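Side-chain contacts in ThiJ/pfpI family protein (Bacillus anthracis, PDB 3EFE), which is of unknown function but belongs to the DJ-1/PfpI family, which includes chaperones and proteases, and may act as a chaperone: residues D[199-202]-D[203-207]; D[134-137]-D[138-142]; D[10-13]-D[14-18]. One frame throughout, in Å; residues are numbered along the deposited sequence.

Interaction 1. Residues D[199-202]-D[203-207]; sequences KPEY and FFQLM
P200 and F203 meet in the first turn of the C-terminal helix 201-209, where contacts join residues three and four apart. F203 N makes a weak hydrogen bond to P200 O at 3.1 Å. Proline suits the first turn of a helix, where its lack of an N-H costs no helical hydrogen bond. F203, its CG opposite the backbone N (chi1 165°), sends its ring away from residues 199-202, and M207 CG packs on one face, offset toward the rim. F204 gives the same P200 O a second weak bond through its N. Its ring passes close to that oxygen obliquely, has E201 CA at its edge and F203 CD2 over the centre of one face, and gains an apolar contact from CE2 to P200 CB at 4.3 Å. Q205 N binds E201 O at 3.0 Å, and its extended side chain runs alongside Y202. The amide stands nearly upright to the tyrosine ring, the planes 81° apart, and NE2 meets the ring edge 3.2 Å from CD1. E201 CG covers one face of that ring, 3.7 Å above its plane, while the E201 carboxylate is held by a weak salt-bridging bond from K199 NZ to OE2 (3.4 Å). L206, which is buried, and Q205 touch S190 of helix 185-197, and Y202 touches N193 and T197; an apolar leucine suits this interface between helices. L206 N donates to Y202 O at 3.0 Å from well above the carbonyl plane, and L206 CB rests 3.2 Å from the same oxygen.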
ATOM      1  N   LYS D 199      14.472   4.613 -11.475  1.00 37.15           N
ATOM      2  CA  LYS D 199      15.339   4.772 -12.644  1.00 38.75           C
ATOM      3  C   LYS D 199      14.926   3.693 -13.633  1.00 37.75           C
ATOM      4  O   LYS D 199      14.687   2.576 -13.258  1.00 37.23           O
ATOM      5  CB  LYS D 199      16.836   4.686 -12.296  1.00 39.14           C
ATOM      6  CG  LYS D 199      17.318   5.841 -11.490  1.00 44.10           C
ATOM      7  CD  LYS D 199      18.830   5.959 -11.363  1.00 44.09           C
ATOM      8  CE  LYS D 199      19.446   6.612 -12.660  1.00 50.19           C
ATOM      9  NZ  LYS D 199      20.718   5.832 -13.197  1.00 52.27           N
ATOM     10  N   PRO D 200      14.789   4.055 -14.890  1.00 38.25           N
ATOM     11  CA  PRO D 200      14.214   3.158 -15.854  1.00 38.78           C
ATOM     12  C   PRO D 200      15.096   1.993 -16.288  1.00 38.58           C
ATOM     13  O   PRO D 200      14.579   1.073 -16.879  1.00 38.89           O
ATOM     14  CB  PRO D 200      13.945   4.044 -17.065  1.00 39.03           C
ATOM     15  CG  PRO D 200      14.644   5.311 -16.822  1.00 38.97           C
ATOM     16  CD  PRO D 200      15.162   5.355 -15.466  1.00 39.12           C
ATOM     17  N   GLU D 201      16.400   2.055 -16.057  1.00 38.38           N
ATOM     18  CA  GLU D 201      17.269   0.936 -16.380  1.00 38.31           C
ATOM     19  C   GLU D 201      16.755  -0.308 -15.691  1.00 36.62           C
ATOM     20  O   GLU D 201      16.932  -1.398 -16.171  1.00 35.62           O
ATOM     21  CB  GLU D 201      18.709   1.227 -15.949  1.00 38.99           C
ATOM     22  CG  GLU D 201      18.919   1.415 -14.455  1.00 41.13           C
ATOM     23  CD  GLU D 201      20.343   1.821 -14.090  1.00 43.75           C
ATOM     24  OE1 GLU D 201      21.225   1.611 -14.968  1.00 50.82           O
ATOM     25  OE2 GLU D 201      20.571   2.414 -12.967  1.00 51.38           O
ATOM     26  N   TYR D 202      16.117  -0.104 -14.542  1.00 36.65           N
ATOM     27  CA  TYR D 202      15.667  -1.184 -13.651  1.00 35.66           C
ATOM     28  C   TYR D 202      14.368  -1.801 -14.129  1.00 34.18           C
ATOM     29  O   TYR D 202      14.063  -2.924 -13.802  1.00 33.58           O
ATOM     30  CB  TYR D 202      15.496  -0.670 -12.231  1.00 35.83           C
ATOM     31  CG  TYR D 202      16.771  -0.212 -11.621  1.00 34.86           C
ATOM     32  CD1 TYR D 202      17.797  -1.116 -11.423  1.00 36.03           C
ATOM     33  CD2 TYR D 202      16.954   1.109 -11.222  1.00 33.95           C
ATOM     34  CE1 TYR D 202      18.995  -0.738 -10.853  1.00 37.67           C
ATOM     35  CE2 TYR D 202      18.162   1.525 -10.650  1.00 37.01           C
ATOM     36  CZ  TYR D 202      19.196   0.590 -10.467  1.00 39.17           C
ATOM     37  OH  TYR D 202      20.421   0.919  -9.920  1.00 36.16           O
ATOM     38  N   PHE D 203      13.598  -1.051 -14.888  1.00 33.54           N
ATOM     39  CA  PHE D 203      12.397  -1.587 -15.485  1.00 33.62           C
ATOM     40  C   PHE D 203      12.828  -2.577 -16.609  1.00 32.57           C
ATOM     41  O   PHE D 203      12.352  -3.719 -16.676  1.00 31.40           O
ATOM     42  CB  PHE D 203      11.464  -0.446 -15.983  1.00 34.18           C
ATOM     43  CG  PHE D 203      10.403  -0.938 -16.903  1.00 34.78           C
ATOM     44  CD1 PHE D 203       9.243  -1.532 -16.375  1.00 37.37           C
ATOM     45  CD2 PHE D 203      10.611  -0.943 -18.283  1.00 34.43           C
ATOM     46  CE1 PHE D 203       8.305  -2.034 -17.222  1.00 35.17           C
ATOM     47  CE2 PHE D 203       9.687  -1.433 -19.122  1.00 33.24           C
ATOM     48  CZ  PHE D 203       8.546  -2.014 -18.605  1.00 35.03           C
ATOM     49  N   PHE D 204      13.787  -2.167 -17.428  1.00 31.87           N
ATOM     50  CA  PHE D 204      14.325  -3.068 -18.484  1.00 33.04           C
ATOM     51  C   PHE D 204      15.064  -4.288 -17.946  1.00 32.32           C
ATOM     52  O   PHE D 204      14.955  -5.359 -18.499  1.00 32.69           O
ATOM     53  CB  PHE D 204      15.248  -2.275 -19.384  1.00 34.43           C
ATOM     54  CG  PHE D 204      14.562  -1.146 -20.074  1.00 34.36           C
ATOM     55  CD1 PHE D 204      13.666  -1.402 -21.076  1.00 35.11           C
ATOM     56  CD2 PHE D 204      14.814   0.157 -19.712  1.00 35.54           C
ATOM     57  CE1 PHE D 204      13.013  -0.358 -21.727  1.00 37.39           C
ATOM     58  CE2 PHE D 204      14.146   1.203 -20.341  1.00 36.57           C
ATOM     59  CZ  PHE D 204      13.237   0.940 -21.340  1.00 35.69           C
ATOM     60  N   GLN D 205      15.801  -4.110 -16.857  1.00 32.18           N
ATOM     61  CA  GLN D 205      16.340  -5.221 -16.088  1.00 31.58           C
ATOM     62  C   GLN D 205      15.316  -6.233 -15.576  1.00 31.26           C
ATOM     63  O   GLN D 205      15.489  -7.436 -15.724  1.00 30.52           O
ATOM     64  CB  GLN D 205      17.057  -4.692 -14.890  1.00 30.74           C
ATOM     65  CG  GLN D 205      18.434  -4.201 -15.202  1.00 31.44           C
ATOM     66  CD  GLN D 205      19.065  -3.459 -14.037  1.00 30.77           C
ATOM     67  OE1 GLN D 205      19.808  -2.535 -14.241  1.00 32.10           O
ATOM     68  NE2 GLN D 205      18.762  -3.851 -12.838  1.00 28.18           N
ATOM     69  N   LEU D 206      14.292  -5.703 -14.923  1.00 31.24           N
ATOM     70  CA  LEU D 206      13.233  -6.476 -14.315  1.00 31.10           C
ATOM     71  C   LEU D 206      12.436  -7.254 -15.323  1.00 30.33           C
ATOM     72  O   LEU D 206      12.174  -8.387 -15.075  1.00 30.76           O
ATOM     73  CB  LEU D 206      12.313  -5.545 -13.486  1.00 30.86           C
ATOM     74  CG  LEU D 206      11.074  -6.222 -12.878  1.00 30.66           C
ATOM     75  CD1 LEU D 206      11.469  -7.334 -11.910  1.00 28.10           C
ATOM     76  CD2 LEU D 206      10.138  -5.249 -12.187  1.00 32.60           C
ATOM     77  N   MET D 207      12.041  -6.643 -16.449  1.00 30.77           N
ATOM     78  CA  MET D 207      11.337  -7.323 -17.536  1.00 31.37           C
ATOM     79  C   MET D 207      12.111  -8.500 -18.144  1.00 31.07           C
ATOM     80  O   MET D 207      11.519  -9.527 -18.534  1.00 30.19           O
ATOM     81  CB  MET D 207      10.922  -6.312 -18.632  1.00 32.33           C
ATOM     82  CG  MET D 207       9.764  -5.254 -18.237  1.00 33.49           C
ATOM     83  SD  MET D 207       8.260  -6.078 -17.710  1.00 32.50           S
ATOM     84  CE  MET D 207       7.009  -5.666 -18.797  1.00 38.83           C
TER

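Interaction 2. Residues D[134-137]-D[138-142]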
ATOM      1  N   LEU D 134      13.524   1.567  19.155  1.00 36.90           N
ATOM      2  CA  LEU D 134      13.919   0.809  20.328  1.00 37.82           C
ATOM      3  C   LEU D 134      13.361   1.351  21.665  1.00 37.79           C
ATOM      4  O   LEU D 134      12.726   0.589  22.436  1.00 36.93           O
ATOM      5  CB  LEU D 134      15.421   0.857  20.419  1.00 38.23           C
ATOM      6  CG  LEU D 134      16.078   0.064  21.553  1.00 37.56           C
ATOM      7  CD1 LEU D 134      15.566  -1.408  21.578  1.00 35.56           C
ATOM      8  CD2 LEU D 134      17.524   0.177  21.259  1.00 38.43           C
ATOM      9  N   GLU D 135      13.515   2.662  21.891  1.00 37.70           N
ATOM     10  CA  GLU D 135      13.060   3.259  23.175  1.00 39.12           C
ATOM     11  C   GLU D 135      11.595   3.142  23.393  1.00 39.13           C
ATOM     12  O   GLU D 135      11.161   2.824  24.496  1.00 40.23           O
ATOM     13  CB  GLU D 135      13.615   4.669  23.373  1.00 39.10           C
ATOM     14  CG  GLU D 135      15.177   4.612  23.363  1.00 42.46           C
ATOM     15  CD  GLU D 135      15.748   3.706  24.518  1.00 50.22           C
ATOM     16  OE1 GLU D 135      16.885   3.175  24.361  1.00 52.94           O
ATOM     17  OE2 GLU D 135      15.068   3.534  25.601  1.00 55.32           O
ATOM     18  N   TYR D 136      10.818   3.310  22.327  1.00 39.31           N
ATOM     19  CA  TYR D 136       9.399   3.190  22.452  1.00 38.65           C
ATOM     20  C   TYR D 136       9.052   1.721  22.671  1.00 38.44           C
ATOM     21  O   TYR D 136       8.185   1.426  23.453  1.00 39.33           O
ATOM     22  CB  TYR D 136       8.716   3.808  21.224  1.00 38.64           C
ATOM     23  CG  TYR D 136       7.206   3.813  21.309  1.00 39.95           C
ATOM     24  CD1 TYR D 136       6.533   4.649  22.205  1.00 39.97           C
ATOM     25  CD2 TYR D 136       6.433   2.947  20.515  1.00 38.19           C
ATOM     26  CE1 TYR D 136       5.114   4.630  22.299  1.00 39.00           C
ATOM     27  CE2 TYR D 136       5.049   2.910  20.600  1.00 37.39           C
ATOM     28  CZ  TYR D 136       4.383   3.772  21.474  1.00 41.96           C
ATOM     29  OH  TYR D 136       3.003   3.701  21.558  1.00 41.14           O
ATOM     30  N   THR D 137       9.747   0.794  22.008  1.00 38.33           N
ATOM     31  CA  THR D 137       9.421  -0.613  22.141  1.00 38.80           C
ATOM     32  C   THR D 137       9.692  -1.021  23.595  1.00 38.64           C
ATOM     33  O   THR D 137       8.893  -1.731  24.156  1.00 38.63           O
ATOM     34  CB  THR D 137      10.278  -1.536  21.159  1.00 39.25           C
ATOM     35  OG1 THR D 137      10.012  -1.204  19.788  1.00 39.99           O
ATOM     36  CG2 THR D 137      10.036  -3.033  21.398  1.00 37.16           C
ATOM     37  N   LYS D 138      10.816  -0.598  24.182  1.00 38.07           N
ATOM     38  CA  LYS D 138      11.084  -0.937  25.563  1.00 40.62           C
ATOM     39  C   LYS D 138      10.006  -0.362  26.496  1.00 40.82           C
ATOM     40  O   LYS D 138       9.466  -1.101  27.293  1.00 41.92           O
ATOM     41  CB  LYS D 138      12.487  -0.493  26.040  1.00 40.35           C
ATOM     42  CG  LYS D 138      13.555  -0.826  25.061  1.00 41.30           C
ATOM     43  CD  LYS D 138      14.873  -0.903  25.705  1.00 44.51           C
ATOM     44  CE  LYS D 138      15.552   0.445  25.740  1.00 49.67           C
ATOM     45  NZ  LYS D 138      16.540   0.555  26.814  1.00 45.71           N
ATOM     46  N   MET D 139       9.641   0.918  26.360  1.00 41.79           N
ATOM     47  CA  MET D 139       8.620   1.502  27.236  1.00 41.77           C
ATOM     48  C   MET D 139       7.364   0.716  27.144  1.00 43.24           C
ATOM     49  O   MET D 139       6.682   0.494  28.140  1.00 43.28           O
ATOM     50  CB  MET D 139       8.274   2.927  26.861  1.00 42.22           C
ATOM     51  CG  MET D 139       6.944   3.492  27.632  1.00 42.01           C
ATOM     52  SD  MET D 139       6.619   5.095  27.000  1.00 40.14           S
ATOM     53  CE  MET D 139       5.992   4.830  25.436  1.00 41.01           C
ATOM     54  N   VAL D 140       6.995   0.278  25.913  1.00 44.27           N
ATOM     55  CA  VAL D 140       5.627  -0.186  25.634  1.00 44.64           C
ATOM     56  C   VAL D 140       5.496  -1.717  25.805  1.00 45.42           C
ATOM     57  O   VAL D 140       4.372  -2.214  25.881  1.00 44.57           O
ATOM     58  CB  VAL D 140       5.200   0.445  24.249  1.00 44.94           C
ATOM     59  CG1 VAL D 140       3.925   0.001  23.771  1.00 41.99           C
ATOM     60  CG2 VAL D 140       5.299   1.926  24.348  1.00 44.04           C
ATOM     61  N   CYS D 141       6.674  -2.368  25.937  1.00 45.60           N
ATOM     62  CA  CYS D 141       6.775  -3.828  26.066  1.00 45.99           C
ATOM     63  C   CYS D 141       7.574  -4.283  27.324  1.00 47.20           C
ATOM     64  O   CYS D 141       8.791  -4.577  27.243  1.00 45.44           O
ATOM     65  CB  CYS D 141       7.456  -4.428  24.835  1.00 45.65           C
ATOM     66  SG  CYS D 141       6.689  -3.959  23.293  1.00 44.56           S
ATOM     67  N   PRO D 142       6.883  -4.367  28.487  1.00 48.19           N
ATOM     68  CA  PRO D 142       7.438  -4.869  29.754  1.00 48.66           C
ATOM     69  C   PRO D 142       8.201  -6.224  29.682  1.00 49.55           C
ATOM     70  O   PRO D 142       9.263  -6.353  30.323  1.00 48.57           O
ATOM     71  CB  PRO D 142       6.206  -5.053  30.659  1.00 48.92           C
ATOM     72  CG  PRO D 142       5.003  -4.642  29.875  1.00 49.76           C
ATOM     73  CD  PRO D 142       5.493  -3.912  28.645  1.00 49.23           C
TER
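Y136 and V140 meet one turn apart on helix 134-140, where a methyl group lies on an aromatic face. V140 CG2 sits 3.5 Å from the centroid of the Y136 ring, 17° off its normal, a CH-pi contact. M139 adds its flexible end from an oblique direction, CE being 3.3 Å from Y136 CE1. Next round the helix, E135 and K138 run side by side. The glutamate bends at chi2 (-61°) and the lysine at chi3 (-88°), which brings E135 OE2 and K138 NZ to 3.5 Å in a salt bridge. K138 NZ also pairs with E147, so the ammonium probably bridges two acids. The buried side is smaller and less polar: T137 CG2 touches C141 SG at 4.0 Å, and SG is 3.3 Å from T137 O. Behind them, T137 OG1 has S131 OG, D116 OD1 and N133 O as hydrogen-bonding partners, which satisfy this buried hydroxyl. C141 is the first residue past the helix to leave helical phi/psi, while T137 and C141 pack on A119, and Y136 and C141 on D116, so that this short helix lies against helix 113-119.

Interaction 3. Residues D[10-13]-D[14-18]; sequences LYVF and NTMSD
The F13 ring carries M16 on one face: M16 CB stands 4.0 Å from the ring centroid, 14° off the normal, in a CH-pi contact. M16 SD lies farther out above the face, 5.4 Å from the centroid, a distant Met-aromatic contact. The backbone of N14 and T15 approaches the ring obliquely, and W86 and H91 form edge-to-face pairs with it, so the ring has two aromatic neighbours besides the methionine. A type II beta turn from F13 to M16 creates this meeting, in the loop that leaves strand 8-11 of the central sheet for helix 18-30. It is closed by M16 N donating to F13 O at 3.0 Å. T15 occupies the third position, which in a type II turn takes a positive phi (here 94°) that glycine favours and a beta-branched threonine adopts less readily; its hydroxyl makes a weak hydrogen bond to T84. M16 then doubles back along the strand. Its CG lies between the backbone N and carbonyl carbon (chi1 56°), directing the thioether across V12, with SD 3.7 Å from V12 CB. Methionine is long and supple enough to follow this path through a buried region lined by I53, P81 and Y21. At its end CE meets L10 CD2 tip to tip at 4.2 Å and comes still nearer to the backbone, 3.4 Å from Y11 O.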
ATOM      1  N   LEU D  10      -2.606 -13.201   5.348  1.00 37.38           N
ATOM      2  CA  LEU D  10      -2.513 -11.859   5.884  1.00 37.22           C
ATOM      3  C   LEU D  10      -3.524 -11.735   6.992  1.00 38.40           C
ATOM      4  O   LEU D  10      -4.745 -11.782   6.784  1.00 40.22           O
ATOM      5  CB  LEU D  10      -2.781 -10.838   4.777  1.00 36.55           C
ATOM      6  CG  LEU D  10      -2.838  -9.365   5.193  1.00 36.71           C
ATOM      7  CD1 LEU D  10      -1.417  -8.814   5.519  1.00 34.38           C
ATOM      8  CD2 LEU D  10      -3.661  -8.531   4.192  1.00 34.00           C
ATOM      9  N   TYR D  11      -3.046 -11.496   8.185  1.00 41.24           N
ATOM     10  CA  TYR D  11      -3.954 -11.127   9.298  1.00 40.24           C
ATOM     11  C   TYR D  11      -4.602  -9.769   9.088  1.00 39.39           C
ATOM     12  O   TYR D  11      -3.906  -8.731   8.968  1.00 39.59           O
ATOM     13  CB  TYR D  11      -3.191 -11.237  10.616  1.00 43.20           C
ATOM     14  CG  TYR D  11      -4.026 -10.998  11.852  1.00 44.85           C
ATOM     15  CD1 TYR D  11      -5.111 -11.824  12.172  1.00 47.81           C
ATOM     16  CD2 TYR D  11      -3.707  -9.961  12.721  1.00 46.47           C
ATOM     17  CE1 TYR D  11      -5.867 -11.582  13.335  1.00 47.80           C
ATOM     18  CE2 TYR D  11      -4.416  -9.743  13.864  1.00 47.15           C
ATOM     19  CZ  TYR D  11      -5.516 -10.541  14.162  1.00 47.75           C
ATOM     20  OH  TYR D  11      -6.237 -10.255  15.316  1.00 50.36           O
ATOM     21  N   VAL D  12      -5.934  -9.784   9.034  1.00 38.42           N
ATOM     22  CA  VAL D  12      -6.764  -8.574   8.808  1.00 38.13           C
ATOM     23  C   VAL D  12      -7.555  -8.179  10.073  1.00 38.10           C
ATOM     24  O   VAL D  12      -8.167  -9.026  10.720  1.00 37.79           O
ATOM     25  CB  VAL D  12      -7.697  -8.702   7.469  1.00 37.66           C
ATOM     26  CG1 VAL D  12      -6.795  -8.910   6.247  1.00 33.34           C
ATOM     27  CG2 VAL D  12      -8.715  -9.775   7.578  1.00 32.71           C
ATOM     28  N   PHE D  13      -7.478  -6.892  10.428  1.00 39.44           N
ATOM     29  CA  PHE D  13      -8.076  -6.309  11.671  1.00 38.82           C
ATOM     30  C   PHE D  13      -8.383  -4.851  11.491  1.00 39.00           C
ATOM     31  O   PHE D  13      -7.737  -4.170  10.703  1.00 38.43           O
ATOM     32  CB  PHE D  13      -7.202  -6.469  12.912  1.00 39.49           C
ATOM     33  CG  PHE D  13      -5.796  -5.952  12.748  1.00 40.33           C
ATOM     34  CD1 PHE D  13      -5.444  -4.729  13.248  1.00 39.69           C
ATOM     35  CD2 PHE D  13      -4.826  -6.722  12.090  1.00 40.97           C
ATOM     36  CE1 PHE D  13      -4.192  -4.261  13.093  1.00 41.61           C
ATOM     37  CE2 PHE D  13      -3.565  -6.260  11.912  1.00 40.53           C
ATOM     38  CZ  PHE D  13      -3.234  -5.027  12.417  1.00 41.44           C
ATOM     39  N   ASN D  14      -9.366  -4.364  12.262  1.00 38.98           N
ATOM     40  CA  ASN D  14      -9.740  -2.978  12.180  1.00 38.59           C
ATOM     41  C   ASN D  14      -8.513  -2.173  12.436  1.00 37.50           C
ATOM     42  O   ASN D  14      -7.812  -2.459  13.398  1.00 35.22           O
ATOM     43  CB  ASN D  14     -10.734  -2.578  13.261  1.00 39.40           C
ATOM     44  CG  ASN D  14     -12.153  -3.075  13.007  1.00 42.90           C
ATOM     45  OD1 ASN D  14     -12.802  -3.465  13.959  1.00 46.51           O
ATOM     46  ND2 ASN D  14     -12.636  -3.062  11.756  1.00 40.91           N
ATOM     47  N   THR D  15      -8.271  -1.171  11.580  1.00 36.91           N
ATOM     48  CA  THR D  15      -7.188  -0.228  11.782  1.00 36.65           C
ATOM     49  C   THR D  15      -5.903  -0.643  11.044  1.00 36.46           C
ATOM     50  O   THR D  15      -4.921   0.075  11.116  1.00 35.11           O
ATOM     51  CB  THR D  15      -6.869  -0.031  13.337  1.00 37.14           C
ATOM     52  OG1 THR D  15      -7.804   0.920  13.936  1.00 37.27           O
ATOM     53  CG2 THR D  15      -5.519   0.419  13.544  1.00 34.74           C
ATOM     54  N   MET D  16      -5.882  -1.799  10.343  1.00 36.64           N
ATOM     55  CA  MET D  16      -4.595  -2.215   9.714  1.00 34.58           C
ATOM     56  C   MET D  16      -4.117  -1.130   8.770  1.00 33.91           C
ATOM     57  O   MET D  16      -4.894  -0.487   8.046  1.00 34.13           O
ATOM     58  CB  MET D  16      -4.657  -3.590   9.066  1.00 36.03           C
ATOM     59  CG  MET D  16      -5.748  -3.852   7.985  1.00 34.66           C
ATOM     60  SD  MET D  16      -5.816  -5.500   7.364  1.00 29.52           S
ATOM     61  CE  MET D  16      -4.264  -5.776   7.246  1.00 24.93           C
ATOM     62  N   SER D  17      -2.835  -0.867   8.863  1.00 34.21           N
ATOM     63  CA  SER D  17      -2.141   0.160   8.051  1.00 34.92           C
ATOM     64  C   SER D  17      -1.897  -0.275   6.575  1.00 34.66           C
ATOM     65  O   SER D  17      -1.059  -1.101   6.341  1.00 34.65           O
ATOM     66  CB  SER D  17      -0.820   0.456   8.747  1.00 35.45           C
ATOM     67  OG  SER D  17      -1.069   0.963  10.066  1.00 37.05           O
ATOM     68  N   ASP D  18      -2.601   0.348   5.631  1.00 33.80           N
ATOM     69  CA  ASP D  18      -2.665  -0.029   4.216  1.00 34.56           C
ATOM     70  C   ASP D  18      -1.354   0.021   3.467  1.00 34.15           C
ATOM     71  O   ASP D  18      -1.106  -0.809   2.567  1.00 33.46           O
ATOM     72  CB  ASP D  18      -3.632   0.893   3.442  1.00 35.40           C
ATOM     73  CG  ASP D  18      -5.061   0.898   4.048  1.00 35.18           C
ATOM     74  OD1 ASP D  18      -6.021   0.456   3.400  1.00 36.10           O
ATOM     75  OD2 ASP D  18      -5.195   1.343   5.178  1.00 38.31           O
TER

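From the N terminus, interaction 3 comes first, turning the chain from strand 8-11, inside the central sheet, toward helix 18-30. Interaction 2 follows on helix 134-140, beside helix 113-119, and interaction 1 comes near the C terminus on helix 201-209, which packs on helix 185-197. The three are in series, with no nesting or crossing, and each closes a local turn of contiguous residues. They do not touch: nearest atoms are about 12 Å apart between interactions 2 and 3, and about 30 Å between 1 and 2. Together they sample the loop leaving a central strand and two peripheral helices, with interaction 1 the most superficial.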